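Local coordinates for protein DNA primase (Aquifex aeolicus, PDB 2AU3) that probably acts as the RNA polymerase that lays down short RNA primers on single-stranded DNA for DNA polymerase during replication, at residues A[35-40]-A[45-50]; A[21-26]-A[72-77]; A[61-66]-A[115-120]. All coordinates share one frame; numbering follows the deposited sequence.

Contact 1 (A[35-40]-A[45-50]); sequences TNCPFH and PSFYVS. With ZN (zinc ion), chain B.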
ATOM      1  N   THR A  35      24.955   2.569   8.521  1.00 25.07           N
ATOM      2  CA  THR A  35      25.924   1.737   9.227  1.00 25.85           C
ATOM      3  C   THR A  35      25.638   0.286   8.830  1.00 25.89           C
ATOM      4  O   THR A  35      24.738   0.035   8.010  1.00 25.84           O
ATOM      5  CB  THR A  35      25.806   1.965  10.762  1.00 26.19           C
ATOM      6  OG1 THR A  35      26.835   1.243  11.458  1.00 28.22           O
ATOM      7  CG2 THR A  35      24.526   1.376  11.306  1.00 25.36           C
ATOM      8  N   ASN A  36      26.415  -0.668   9.339  1.00 26.04           N
ATOM      9  CA  ASN A  36      26.143  -2.067   9.004  1.00 26.04           C
ATOM     10  C   ASN A  36      25.045  -2.551   9.918  1.00 25.35           C
ATOM     11  O   ASN A  36      25.021  -2.212  11.104  1.00 24.58           O
ATOM     12  CB  ASN A  36      27.378  -2.973   9.148  1.00 26.63           C
ATOM     13  CG  ASN A  36      28.585  -2.459   8.393  1.00 27.93           C
ATOM     14  OD1 ASN A  36      28.771  -2.753   7.212  1.00 31.83           O
ATOM     15  ND2 ASN A  36      29.435  -1.720   9.084  1.00 25.17           N
ATOM     16  N   CYS A  37      24.160  -3.379   9.385  1.00 25.43           N
ATOM     17  CA  CYS A  37      23.031  -3.869  10.169  1.00 25.20           C
ATOM     18  C   CYS A  37      23.476  -4.832  11.292  1.00 25.68           C
ATOM     19  O   CYS A  37      24.269  -5.737  11.053  1.00 24.66           O
ATOM     20  CB  CYS A  37      22.007  -4.535   9.255  1.00 25.12           C
ATOM     21  SG  CYS A  37      20.503  -5.057  10.101  1.00 25.64           S
ATOM     22  N   PRO A  38      22.968  -4.623  12.508  1.00 26.24           N
ATOM     23  CA  PRO A  38      23.298  -5.503  13.639  1.00 27.59           C
ATOM     24  C   PRO A  38      22.384  -6.737  13.709  1.00 28.72           C
ATOM     25  O   PRO A  38      22.572  -7.581  14.592  1.00 28.74           O
ATOM     26  CB  PRO A  38      23.036  -4.603  14.857  1.00 27.28           C
ATOM     27  CG  PRO A  38      21.904  -3.691  14.403  1.00 27.42           C
ATOM     28  CD  PRO A  38      22.044  -3.544  12.899  1.00 25.51           C
ATOM     29  N   PHE A  39      21.402  -6.823  12.810  1.00 30.10           N
ATOM     30  CA  PHE A  39      20.378  -7.865  12.889  1.00 32.22           C
ATOM     31  C   PHE A  39      20.503  -8.928  11.782  1.00 34.39           C
ATOM     32  O   PHE A  39      20.042 -10.062  11.946  1.00 35.01           O
ATOM     33  CB  PHE A  39      18.974  -7.251  12.898  1.00 31.81           C
ATOM     34  CG  PHE A  39      18.786  -6.172  13.934  1.00 31.47           C
ATOM     35  CD1 PHE A  39      19.036  -6.431  15.276  1.00 30.62           C
ATOM     36  CD2 PHE A  39      18.350  -4.892  13.565  1.00 31.35           C
ATOM     37  CE1 PHE A  39      18.885  -5.436  16.238  1.00 29.91           C
ATOM     38  CE2 PHE A  39      18.174  -3.892  14.529  1.00 30.12           C
ATOM     39  CZ  PHE A  39      18.442  -4.170  15.871  1.00 29.33           C
ATOM     40  N   HIS A  40      21.128  -8.548  10.669  1.00 36.28           N
ATOM     41  CA  HIS A  40      21.491  -9.488   9.609  1.00 38.95           C
ATOM     42  C   HIS A  40      22.929  -9.205   9.160  1.00 40.42           C
ATOM     43  O   HIS A  40      23.443  -8.115   9.385  1.00 40.35           O
ATOM     44  CB  HIS A  40      20.494  -9.400   8.441  1.00 38.85           C
ATOM     45  CG  HIS A  40      20.914  -8.451   7.345  1.00 40.05           C
ATOM     46  ND1 HIS A  40      20.717  -7.089   7.422  1.00 39.08           N
ATOM     47  CD2 HIS A  40      21.504  -8.678   6.146  1.00 40.66           C
ATOM     48  CE1 HIS A  40      21.186  -6.516   6.329  1.00 41.08           C
ATOM     49  NE2 HIS A  40      21.664  -7.458   5.536  1.00 42.11           N
ATOM     50  N   PRO A  45      27.185  -1.567   4.262  1.00 38.63           N
ATOM     51  CA  PRO A  45      26.211  -0.919   5.148  1.00 36.35           C
ATOM     52  C   PRO A  45      24.865  -0.692   4.437  1.00 33.61           C
ATOM     53  O   PRO A  45      24.819  -0.002   3.422  1.00 33.18           O
ATOM     54  CB  PRO A  45      26.885   0.403   5.511  1.00 36.35           C
ATOM     55  CG  PRO A  45      28.347   0.132   5.353  1.00 37.63           C
ATOM     56  CD  PRO A  45      28.448  -0.808   4.176  1.00 38.72           C
ATOM     57  N   SER A  46      23.804  -1.300   4.958  1.00 30.38           N
ATOM     58  CA  SER A  46      22.484  -1.260   4.325  1.00 28.56           C
ATOM     59  C   SER A  46      21.403  -0.760   5.283  1.00 26.38           C
ATOM     60  O   SER A  46      20.223  -0.757   4.949  1.00 25.27           O
ATOM     61  CB  SER A  46      22.097  -2.655   3.836  1.00 28.31           C
ATOM     62  OG  SER A  46      23.106  -3.171   3.001  1.00 32.69           O
ATOM     63  N   PHE A  47      21.830  -0.339   6.464  1.00 25.24           N
ATOM     64  CA  PHE A  47      20.932   0.024   7.565  1.00 23.91           C
ATOM     65  C   PHE A  47      20.914   1.535   7.709  1.00 23.36           C
ATOM     66  O   PHE A  47      21.937   2.146   8.062  1.00 22.31           O
ATOM     67  CB  PHE A  47      21.441  -0.640   8.852  1.00 24.46           C
ATOM     68  CG  PHE A  47      20.583  -0.392  10.060  1.00 22.76           C
ATOM     69  CD1 PHE A  47      19.754  -1.396  10.549  1.00 23.57           C
ATOM     70  CD2 PHE A  47      20.655   0.827  10.750  1.00 21.83           C
ATOM     71  CE1 PHE A  47      18.975  -1.189  11.699  1.00 23.07           C
ATOM     72  CE2 PHE A  47      19.884   1.046  11.891  1.00 24.44           C
ATOM     73  CZ  PHE A  47      19.043   0.036  12.374  1.00 21.71           C
ATOM     74  N   TYR A  48      19.752   2.136   7.439  1.00 22.88           N
ATOM     75  CA  TYR A  48      19.621   3.583   7.356  1.00 22.23           C
ATOM     76  C   TYR A  48      18.747   4.145   8.456  1.00 22.22           C
ATOM     77  O   TYR A  48      17.764   3.532   8.858  1.00 22.60           O
ATOM     78  CB  TYR A  48      19.083   4.011   5.985  1.00 22.30           C
ATOM     79  CG  TYR A  48      20.088   3.832   4.868  1.00 23.19           C
ATOM     80  CD1 TYR A  48      20.851   4.898   4.415  1.00 24.06           C
ATOM     81  CD2 TYR A  48      20.271   2.588   4.273  1.00 26.95           C
ATOM     82  CE1 TYR A  48      21.766   4.735   3.382  1.00 23.99           C
ATOM     83  CE2 TYR A  48      21.179   2.415   3.256  1.00 27.21           C
ATOM     84  CZ  TYR A  48      21.927   3.488   2.819  1.00 25.49           C
ATOM     85  OH  TYR A  48      22.833   3.293   1.817  1.00 23.52           O
ATOM     86  N   VAL A  49      19.133   5.320   8.949  1.00 21.24           N
ATOM     87  CA  VAL A  49      18.352   6.044   9.925  1.00 20.21           C
ATOM     88  C   VAL A  49      18.001   7.397   9.325  1.00 20.60           C
ATOM     89  O   VAL A  49      18.887   8.130   8.896  1.00 19.39           O
ATOM     90  CB  VAL A  49      19.143   6.225  11.242  1.00 20.82           C
ATOM     91  CG1 VAL A  49      18.309   7.016  12.251  1.00 20.35           C
ATOM     92  CG2 VAL A  49      19.560   4.841  11.822  1.00 19.15           C
ATOM     93  N   SER A  50      16.707   7.703   9.240  1.00 19.98           N
ATOM     94  CA  SER A  50      16.288   8.971   8.653  1.00 20.85           C
ATOM     95  C   SER A  50      15.893   9.914   9.785  1.00 21.32           C
ATOM     96  O   SER A  50      14.952   9.636  10.526  1.00 21.61           O
ATOM     97  CB  SER A  50      15.108   8.738   7.704  1.00 20.69           C
ATOM     98  OG  SER A  50      14.394   9.941   7.474  1.00 20.00           O
TER
HETATM   99 ZN    ZN B 501      19.415  -5.847   8.275  1.00 29.93          ZN
HETATM  100  O   HOH W   1      24.268  -3.609   6.661  1.00 27.96           O
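Thr35 and Phe47 form an antiparallel hydrogen-bonded pair where strand 32-35 runs out beside strand 47-50: Thr35 N donates to Phe47 O at 3.1 Å, and the return bond from Phe47 N to Thr35 O is longer, 3.3 Å, and weak. Next to this pair the chains stay close, the CA atoms of Asn36 and Pro45 being 4.0 Å apart, and a water accepts from both Cys37 N and Ser46 N. The Phe47 ring carries most of the side-chain contact. With CG anti to the backbone N (chi1 -178°), it lies alongside Thr35, whose CG2 sits 3.9 Å from Phe47 CD2. Along the other side of the ring, CD1 meets both Cys37 SG, at 3.8 Å in an oblique sulfur-aromatic contact, and Pro38 CD, while CE1 reaches Phe39 CE2. Pro38 CG in turn rests over the centre of the Phe39 ring. Replacing Phe47 with an alanine would probably open a gap between Thr35 and Pro38 and deprive the Cys37 sulfur of its aromatic neighbour. The zinc ion is bound by Cys37 SG at 2.3 Å and by His40 ND1 at 2.0 Å; Cys58 and Cys61 complete the site. The Cys37 sulfur also accepts from Phe39 N at 3.4 Å and, weakly, from His40 N. These N-H groups would be expected to draw off part of the thiolate's negative charge, consistent with a zinc knuckle whose backbone amides stabilise the metal-bound sulfur.

Contact 2 (A[21-26]-A[72-77]); sequences SEYLNL and SLYEDI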
ATOM      1  N   SER A  21      22.609   6.054  17.829  1.00 22.09           N
ATOM      2  CA  SER A  21      24.032   6.410  17.906  1.00 24.54           C
ATOM      3  C   SER A  21      24.725   5.897  19.182  1.00 25.32           C
ATOM      4  O   SER A  21      25.929   5.674  19.182  1.00 25.93           O
ATOM      5  CB  SER A  21      24.225   7.928  17.776  1.00 24.97           C
ATOM      6  OG  SER A  21      25.605   8.241  17.606  1.00 28.72           O
ATOM      7  N   GLU A  22      23.964   5.717  20.259  1.00 26.06           N
ATOM      8  CA  GLU A  22      24.467   5.062  21.466  1.00 27.30           C
ATOM      9  C   GLU A  22      24.962   3.632  21.174  1.00 27.19           C
ATOM     10  O   GLU A  22      25.932   3.168  21.778  1.00 27.41           O
ATOM     11  CB  GLU A  22      23.367   5.014  22.533  1.00 27.96           C
ATOM     12  CG  GLU A  22      22.827   6.389  22.938  1.00 30.09           C
ATOM     13  CD  GLU A  22      22.552   6.500  24.430  1.00 34.64           C
ATOM     14  OE1 GLU A  22      21.708   5.746  24.957  1.00 34.62           O
ATOM     15  OE2 GLU A  22      23.165   7.361  25.081  1.00 36.97           O
ATOM     16  N   TYR A  23      24.296   2.956  20.239  1.00 26.20           N
ATOM     17  CA  TYR A  23      24.554   1.541  19.955  1.00 25.50           C
ATOM     18  C   TYR A  23      25.466   1.367  18.762  1.00 25.00           C
ATOM     19  O   TYR A  23      26.386   0.542  18.790  1.00 25.41           O
ATOM     20  CB  TYR A  23      23.255   0.824  19.635  1.00 25.64           C
ATOM     21  CG  TYR A  23      22.321   0.668  20.787  1.00 25.18           C
ATOM     22  CD1 TYR A  23      22.434  -0.423  21.654  1.00 24.83           C
ATOM     23  CD2 TYR A  23      21.298   1.582  21.001  1.00 21.68           C
ATOM     24  CE1 TYR A  23      21.556  -0.584  22.700  1.00 24.97           C
ATOM     25  CE2 TYR A  23      20.445   1.452  22.078  1.00 23.82           C
ATOM     26  CZ  TYR A  23      20.560   0.355  22.900  1.00 23.52           C
ATOM     27  OH  TYR A  23      19.704   0.208  23.941  1.00 28.89           O
ATOM     28  N   LEU A  24      25.216   2.150  17.710  1.00 24.33           N
ATOM     29  CA  LEU A  24      25.927   1.982  16.444  1.00 24.24           C
ATOM     30  C   LEU A  24      26.797   3.177  16.027  1.00 24.89           C
ATOM     31  O   LEU A  24      26.533   4.334  16.401  1.00 23.33           O
ATOM     32  CB  LEU A  24      24.949   1.620  15.309  1.00 23.85           C
ATOM     33  CG  LEU A  24      23.937   0.493  15.592  1.00 21.47           C
ATOM     34  CD1 LEU A  24      22.942   0.303  14.437  1.00 17.68           C
ATOM     35  CD2 LEU A  24      24.646  -0.820  15.945  1.00 20.17           C
ATOM     36  N   ASN A  25      27.840   2.871  15.256  1.00 25.40           N
ATOM     37  CA  ASN A  25      28.635   3.884  14.587  1.00 27.17           C
ATOM     38  C   ASN A  25      27.907   4.361  13.336  1.00 26.92           C
ATOM     39  O   ASN A  25      27.841   3.643  12.336  1.00 27.22           O
ATOM     40  CB  ASN A  25      30.012   3.328  14.198  1.00 28.18           C
ATOM     41  CG  ASN A  25      30.682   2.574  15.329  0.50 31.25           C
ATOM     42  OD1 ASN A  25      30.936   3.133  16.388  0.50 35.50           O
ATOM     43  ND2 ASN A  25      30.980   1.298  15.101  0.50 33.75           N
ATOM     44  N   LEU A  26      27.366   5.571  13.390  1.00 26.63           N
ATOM     45  CA  LEU A  26      26.552   6.074  12.301  1.00 26.65           C
ATOM     46  C   LEU A  26      27.387   7.035  11.469  1.00 26.88           C
ATOM     47  O   LEU A  26      28.022   7.952  12.015  1.00 27.17           O
ATOM     48  CB  LEU A  26      25.282   6.758  12.829  1.00 26.48           C
ATOM     49  CG  LEU A  26      24.239   5.896  13.558  1.00 26.03           C
ATOM     50  CD1 LEU A  26      23.092   6.756  14.032  1.00 26.37           C
ATOM     51  CD2 LEU A  26      23.727   4.769  12.680  1.00 25.90           C
ATOM     52  N   SER A  72      14.096  -2.348  21.351  1.00 20.41           N
ATOM     53  CA  SER A  72      13.442  -3.647  21.553  1.00 20.83           C
ATOM     54  C   SER A  72      14.187  -4.765  20.840  1.00 20.30           C
ATOM     55  O   SER A  72      14.349  -5.872  21.387  1.00 19.48           O
ATOM     56  CB  SER A  72      11.992  -3.611  21.046  1.00 21.17           C
ATOM     57  OG  SER A  72      11.359  -4.848  21.268  0.50 24.21           O
ATOM     58  N   LEU A  73      14.617  -4.496  19.613  1.00 19.92           N
ATOM     59  CA  LEU A  73      15.301  -5.524  18.836  1.00 21.82           C
ATOM     60  C   LEU A  73      16.732  -5.699  19.319  1.00 21.95           C
ATOM     61  O   LEU A  73      17.194  -6.831  19.519  1.00 22.61           O
ATOM     62  CB  LEU A  73      15.260  -5.234  17.324  1.00 21.46           C
ATOM     63  CG  LEU A  73      13.895  -5.216  16.633  1.00 22.23           C
ATOM     64  CD1 LEU A  73      14.025  -4.592  15.217  1.00 23.99           C
ATOM     65  CD2 LEU A  73      13.310  -6.608  16.550  1.00 24.22           C
ATOM     66  N   TYR A  74      17.429  -4.592  19.535  1.00 22.29           N
ATOM     67  CA  TYR A  74      18.789  -4.674  20.054  1.00 23.05           C
ATOM     68  C   TYR A  74      18.867  -5.400  21.410  1.00 23.63           C
ATOM     69  O   TYR A  74      19.705  -6.287  21.596  1.00 23.09           O
ATOM     70  CB  TYR A  74      19.456  -3.291  20.132  1.00 23.95           C
ATOM     71  CG  TYR A  74      20.973  -3.391  20.154  1.00 24.97           C
ATOM     72  CD1 TYR A  74      21.712  -3.390  18.966  1.00 25.58           C
ATOM     73  CD2 TYR A  74      21.655  -3.551  21.362  1.00 24.27           C
ATOM     74  CE1 TYR A  74      23.114  -3.507  18.992  1.00 26.60           C
ATOM     75  CE2 TYR A  74      23.050  -3.655  21.404  1.00 25.23           C
ATOM     76  CZ  TYR A  74      23.771  -3.637  20.224  1.00 26.43           C
ATOM     77  OH  TYR A  74      25.140  -3.750  20.285  1.00 29.75           O
ATOM     78  N   GLU A  75      17.960  -5.085  22.326  1.00 24.15           N
ATOM     79  CA  GLU A  75      18.050  -5.643  23.676  1.00 25.43           C
ATOM     80  C   GLU A  75      17.302  -6.964  23.853  1.00 25.51           C
ATOM     81  O   GLU A  75      17.364  -7.586  24.925  1.00 25.50           O
ATOM     82  CB  GLU A  75      17.567  -4.637  24.714  1.00 25.25           C
ATOM     83  CG  GLU A  75      18.275  -3.289  24.636  1.00 29.52           C
ATOM     84  CD  GLU A  75      19.711  -3.318  25.149  1.00 36.57           C
ATOM     85  OE1 GLU A  75      20.149  -4.358  25.713  1.00 37.20           O
ATOM     86  OE2 GLU A  75      20.410  -2.283  24.998  1.00 37.48           O
ATOM     87  N   ASP A  76      16.600  -7.381  22.800  1.00 25.79           N
ATOM     88  CA  ASP A  76      15.738  -8.569  22.830  1.00 26.09           C
ATOM     89  C   ASP A  76      14.691  -8.473  23.936  1.00 25.12           C
ATOM     90  O   ASP A  76      14.589  -9.346  24.788  1.00 25.62           O
ATOM     91  CB  ASP A  76      16.563  -9.850  22.961  1.00 26.12           C
ATOM     92  CG  ASP A  76      15.744 -11.108  22.669  1.00 28.64           C
ATOM     93  OD1 ASP A  76      15.074 -11.143  21.633  1.00 29.24           O
ATOM     94  OD2 ASP A  76      15.704 -12.109  23.423  1.00 34.93           O
ATOM     95  N   ILE A  77      13.949  -7.376  23.931  1.00 24.26           N
ATOM     96  CA  ILE A  77      12.862  -7.132  24.882  1.00 23.19           C
ATOM     97  C   ILE A  77      11.632  -6.657  24.109  1.00 22.67           C
ATOM     98  O   ILE A  77      11.696  -6.386  22.898  1.00 22.01           O
ATOM     99  CB  ILE A  77      13.261  -6.076  26.005  1.00 23.65           C
ATOM    100  CG1 ILE A  77      13.512  -4.676  25.420  1.00 23.11           C
ATOM    101  CG2 ILE A  77      14.456  -6.552  26.842  1.00 24.71           C
ATOM    102  CD1 ILE A  77      14.268  -3.689  26.403  1.00 23.61           C
TER
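Tyr23 CD1 lies over one face of the Tyr74 ring, 3.2 Å above its plane and offset toward the rim, with Tyr74 CD2 as its nearest atom. The ring centroids are 4.5 Å apart and the planes meet at 52°, an oblique pairing in which the two side chains run antiparallel, each passing the other. At the hydroxyl end of Tyr23, Glu75 OE2 lies at the ring edge and in its plane. There Tyr23 OH donates to Glu75 OE2 over 2.8 Å, using the anti lone pair of the carboxylate, whose plane is turned 59° from the ring. The Glu75 chain bends at chi2 (-73°), which swings its acid group back toward the phenol. Leu24 adds a looser apolar touch, its CD2 standing 4.3 Å from Tyr74 CE1. Tyr23 also meets Phe70 edge-to-face, so it bears on helix 67-75 at more than one level, and Leu24 reaches the same Phe70. The contact lies at the surface and joins the end of helix 16-23 to the end of helix 67-75, within the zinc-binding domain of the primase. Just beyond Glu75 that second helix closes in a Schellman motif: Asp76, with positive phi, is the C-prime residue, Ile77 N bonds to Ser72 O at 3.0 Å, and Asp76 N bonds weakly to Leu73 O.

Contact 3 (A[61-66]-A[115-120]); sequences CGVGGD and FYRESL. With ZN (zinc ion), chain B.
The glycine-rich turn of 61-66 leads from the last cysteine of the zinc ribbon into strand 64-65 and passes beside helix 101-122, with the CA atoms of Gly62 and Arg117 8.1 Å apart. Gly62 has a positive phi of 91°; at these backbone angles a beta carbon would be jammed against Cys61 O, and it would also come close to Arg117 CD, so the position calls for glycine. Arg117 reaches across from the helix, its CG anti to the backbone N (chi1 174°) and its chain bending at chi3. Its aliphatic part passes the turn, CD lying 3.7 Å from Cys61 O. One face of the guanidinium then lies against Gly62 O and Val63 CA, the latter 4.0 Å above the plane. The 3.4 Å approach of Arg117 NE to Gly62 O has too poor an angle for a hydrogen bond; that carbonyl accepts instead from Lys57 NZ. The charged end is held by salt bridges from NH2 to Asp144 and from NH1 to Asp114, which fix how the flat group is turned. The turn is itself tied to the metal site: Cys61 SG binds the zinc ion at 2.3 Å and accepts a weak bond from Val63 N at 3.7 Å.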
ATOM      1  N   CYS A  61      17.936  -6.593   5.112  1.00 23.75           N
ATOM      2  CA  CYS A  61      16.965  -7.571   5.578  1.00 23.97           C
ATOM      3  C   CYS A  61      15.530  -7.040   5.673  1.00 23.58           C
ATOM      4  O   CYS A  61      14.604  -7.816   5.842  1.00 24.49           O
ATOM      5  CB  CYS A  61      17.384  -8.157   6.917  1.00 23.87           C
ATOM      6  SG  CYS A  61      17.340  -6.933   8.245  1.00 25.00           S
ATOM      7  N   GLY A  62      15.349  -5.731   5.577  1.00 22.64           N
ATOM      8  CA  GLY A  62      14.012  -5.154   5.568  1.00 22.65           C
ATOM      9  C   GLY A  62      13.458  -4.763   6.923  1.00 22.36           C
ATOM     10  O   GLY A  62      12.389  -4.165   6.999  1.00 22.31           O
ATOM     11  N   VAL A  63      14.157  -5.119   7.993  1.00 22.19           N
ATOM     12  CA  VAL A  63      13.789  -4.656   9.331  1.00 22.40           C
ATOM     13  C   VAL A  63      13.701  -3.110   9.359  1.00 21.76           C
ATOM     14  O   VAL A  63      14.516  -2.407   8.756  1.00 19.87           O
ATOM     15  CB  VAL A  63      14.750  -5.199  10.431  1.00 22.94           C
ATOM     16  CG1 VAL A  63      16.018  -4.369  10.560  1.00 24.02           C
ATOM     17  CG2 VAL A  63      14.056  -5.276  11.752  1.00 24.38           C
ATOM     18  N   GLY A  64      12.679  -2.602  10.026  1.00 21.59           N
ATOM     19  CA  GLY A  64      12.461  -1.169  10.086  1.00 21.61           C
ATOM     20  C   GLY A  64      11.570  -0.809  11.245  1.00 21.60           C
ATOM     21  O   GLY A  64      10.876  -1.670  11.784  1.00 22.28           O
ATOM     22  N   GLY A  65      11.595   0.457  11.639  1.00 21.06           N
ATOM     23  CA  GLY A  65      10.706   0.933  12.680  1.00 21.24           C
ATOM     24  C   GLY A  65      11.176   2.206  13.370  1.00 21.50           C
ATOM     25  O   GLY A  65      12.081   2.902  12.887  1.00 21.02           O
ATOM     26  N   ASP A  66      10.560   2.514  14.512  1.00 21.41           N
ATOM     27  CA  ASP A  66      10.930   3.709  15.263  1.00 20.77           C
ATOM     28  C   ASP A  66      12.058   3.420  16.255  1.00 20.47           C
ATOM     29  O   ASP A  66      12.656   2.322  16.261  1.00 19.89           O
ATOM     30  CB  ASP A  66       9.697   4.378  15.943  1.00 21.46           C
ATOM     31  CG  ASP A  66       9.080   3.513  17.062  1.00 23.47           C
ATOM     32  OD1 ASP A  66       9.689   2.502  17.448  1.00 23.30           O
ATOM     33  OD2 ASP A  66       7.979   3.768  17.619  1.00 25.59           O
ATOM     34  N   PHE A 115       7.220 -10.815  12.436  1.00 18.45           N
ATOM     35  CA  PHE A 115       7.188 -12.271  12.532  1.00 18.77           C
ATOM     36  C   PHE A 115       7.051 -12.913  11.138  1.00 18.00           C
ATOM     37  O   PHE A 115       7.805 -13.827  10.763  1.00 19.32           O
ATOM     38  CB  PHE A 115       6.023 -12.706  13.446  1.00 17.45           C
ATOM     39  CG  PHE A 115       5.673 -14.155  13.323  1.00 18.49           C
ATOM     40  CD1 PHE A 115       6.536 -15.134  13.804  1.00 19.56           C
ATOM     41  CD2 PHE A 115       4.499 -14.545  12.691  1.00 20.85           C
ATOM     42  CE1 PHE A 115       6.233 -16.495  13.668  1.00 20.59           C
ATOM     43  CE2 PHE A 115       4.180 -15.896  12.554  1.00 19.66           C
ATOM     44  CZ  PHE A 115       5.055 -16.873  13.058  1.00 18.56           C
ATOM     45  N   TYR A 116       6.085 -12.416  10.376  1.00 18.48           N
ATOM     46  CA  TYR A 116       5.861 -12.871   9.006  1.00 17.07           C
ATOM     47  C   TYR A 116       7.055 -12.605   8.078  1.00 17.20           C
ATOM     48  O   TYR A 116       7.389 -13.448   7.231  1.00 16.13           O
ATOM     49  CB  TYR A 116       4.652 -12.176   8.437  1.00 16.80           C
ATOM     50  CG  TYR A 116       3.322 -12.612   8.985  1.00 16.58           C
ATOM     51  CD1 TYR A 116       3.096 -13.928   9.401  1.00 17.32           C
ATOM     52  CD2 TYR A 116       2.259 -11.717   9.035  1.00 15.53           C
ATOM     53  CE1 TYR A 116       1.825 -14.320   9.903  1.00 17.34           C
ATOM     54  CE2 TYR A 116       0.987 -12.115   9.494  1.00 15.74           C
ATOM     55  CZ  TYR A 116       0.787 -13.406   9.907  1.00 17.70           C
ATOM     56  OH  TYR A 116      -0.458 -13.776  10.342  1.00 18.30           O
ATOM     57  N   ARG A 117       7.651 -11.422   8.204  1.00 16.80           N
ATOM     58  CA  ARG A 117       8.855 -11.079   7.441  1.00 18.40           C
ATOM     59  C   ARG A 117       9.974 -12.076   7.726  1.00 18.79           C
ATOM     60  O   ARG A 117      10.577 -12.605   6.808  1.00 18.05           O
ATOM     61  CB  ARG A 117       9.340  -9.656   7.761  1.00 18.76           C
ATOM     62  CG  ARG A 117      10.657  -9.326   7.104  1.00 22.35           C
ATOM     63  CD  ARG A 117      11.384  -8.093   7.682  1.00 26.08           C
ATOM     64  NE  ARG A 117      10.542  -6.904   7.629  1.00 27.40           N
ATOM     65  CZ  ARG A 117      10.069  -6.299   8.705  1.00 30.84           C
ATOM     66  NH1 ARG A 117      10.388  -6.773   9.903  1.00 29.93           N
ATOM     67  NH2 ARG A 117       9.292  -5.216   8.592  1.00 31.70           N
ATOM     68  N   GLU A 118      10.235 -12.339   9.006  1.00 20.02           N
ATOM     69  CA  GLU A 118      11.254 -13.312   9.383  1.00 21.88           C
ATOM     70  C   GLU A 118      10.907 -14.680   8.822  1.00 20.71           C
ATOM     71  O   GLU A 118      11.791 -15.440   8.423  1.00 20.82           O
ATOM     72  CB  GLU A 118      11.339 -13.434  10.911  1.00 23.48           C
ATOM     73  CG  GLU A 118      12.754 -13.354  11.465  1.00 31.60           C
ATOM     74  CD  GLU A 118      13.271 -14.694  11.964  1.00 40.60           C
ATOM     75  OE1 GLU A 118      13.840 -15.439  11.128  1.00 45.48           O
ATOM     76  OE2 GLU A 118      13.116 -15.007  13.187  1.00 43.57           O
ATOM     77  N   SER A 119       9.621 -15.006   8.848  1.00 19.87           N
ATOM     78  CA  SER A 119       9.154 -16.304   8.425  1.00 20.32           C
ATOM     79  C   SER A 119       9.344 -16.482   6.914  1.00 20.37           C
ATOM     80  O   SER A 119       9.717 -17.549   6.456  1.00 21.00           O
ATOM     81  CB  SER A 119       7.707 -16.486   8.839  1.00 20.34           C
ATOM     82  OG  SER A 119       7.584 -16.452  10.268  1.00 17.75           O
ATOM     83  N   LEU A 120       9.156 -15.416   6.150  1.00 19.49           N
ATOM     84  CA  LEU A 120       9.346 -15.514   4.711  1.00 19.75           C
ATOM     85  C   LEU A 120      10.826 -15.797   4.395  1.00 20.80           C
ATOM     86  O   LEU A 120      11.139 -16.716   3.648  1.00 20.14           O
ATOM     87  CB  LEU A 120       8.838 -14.248   4.009  1.00 18.27           C
ATOM     88  CG  LEU A 120       9.089 -14.177   2.499  1.00 20.56           C
ATOM     89  CD1 LEU A 120       8.321 -15.246   1.728  1.00 19.54           C
ATOM     90  CD2 LEU A 120       8.846 -12.785   1.924  1.00 19.79           C
TER
HETATM   91 ZN    ZN B 501      19.415  -5.847   8.275  1.00 29.93          ZN

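In the fold
All three contacts lie on the same side of the chain's centre. Contacts 1 and 2 have centres about 11 Å apart, contacts 1 and 3 about 13 Å, and contacts 2 and 3 about 16 Å. Along the sequence, contact 1 is nested inside the loop closed by contact 2, whereas contact 3 opens after contact 1 and crosses contact 2. Contacts 1 and 3 share the antiparallel zinc-ribbon sheet and the zinc ion. Phe39 packs on both Leu73 and Val63. Contact 2 joins helix 16-23, which precedes the ribbon strands, to helix 67-75, which follows them. Contact 3 sets the turn after the last zinc cysteine against helix 101-122, whose residues 115-120 belong to the N-terminal family of the catalytic core.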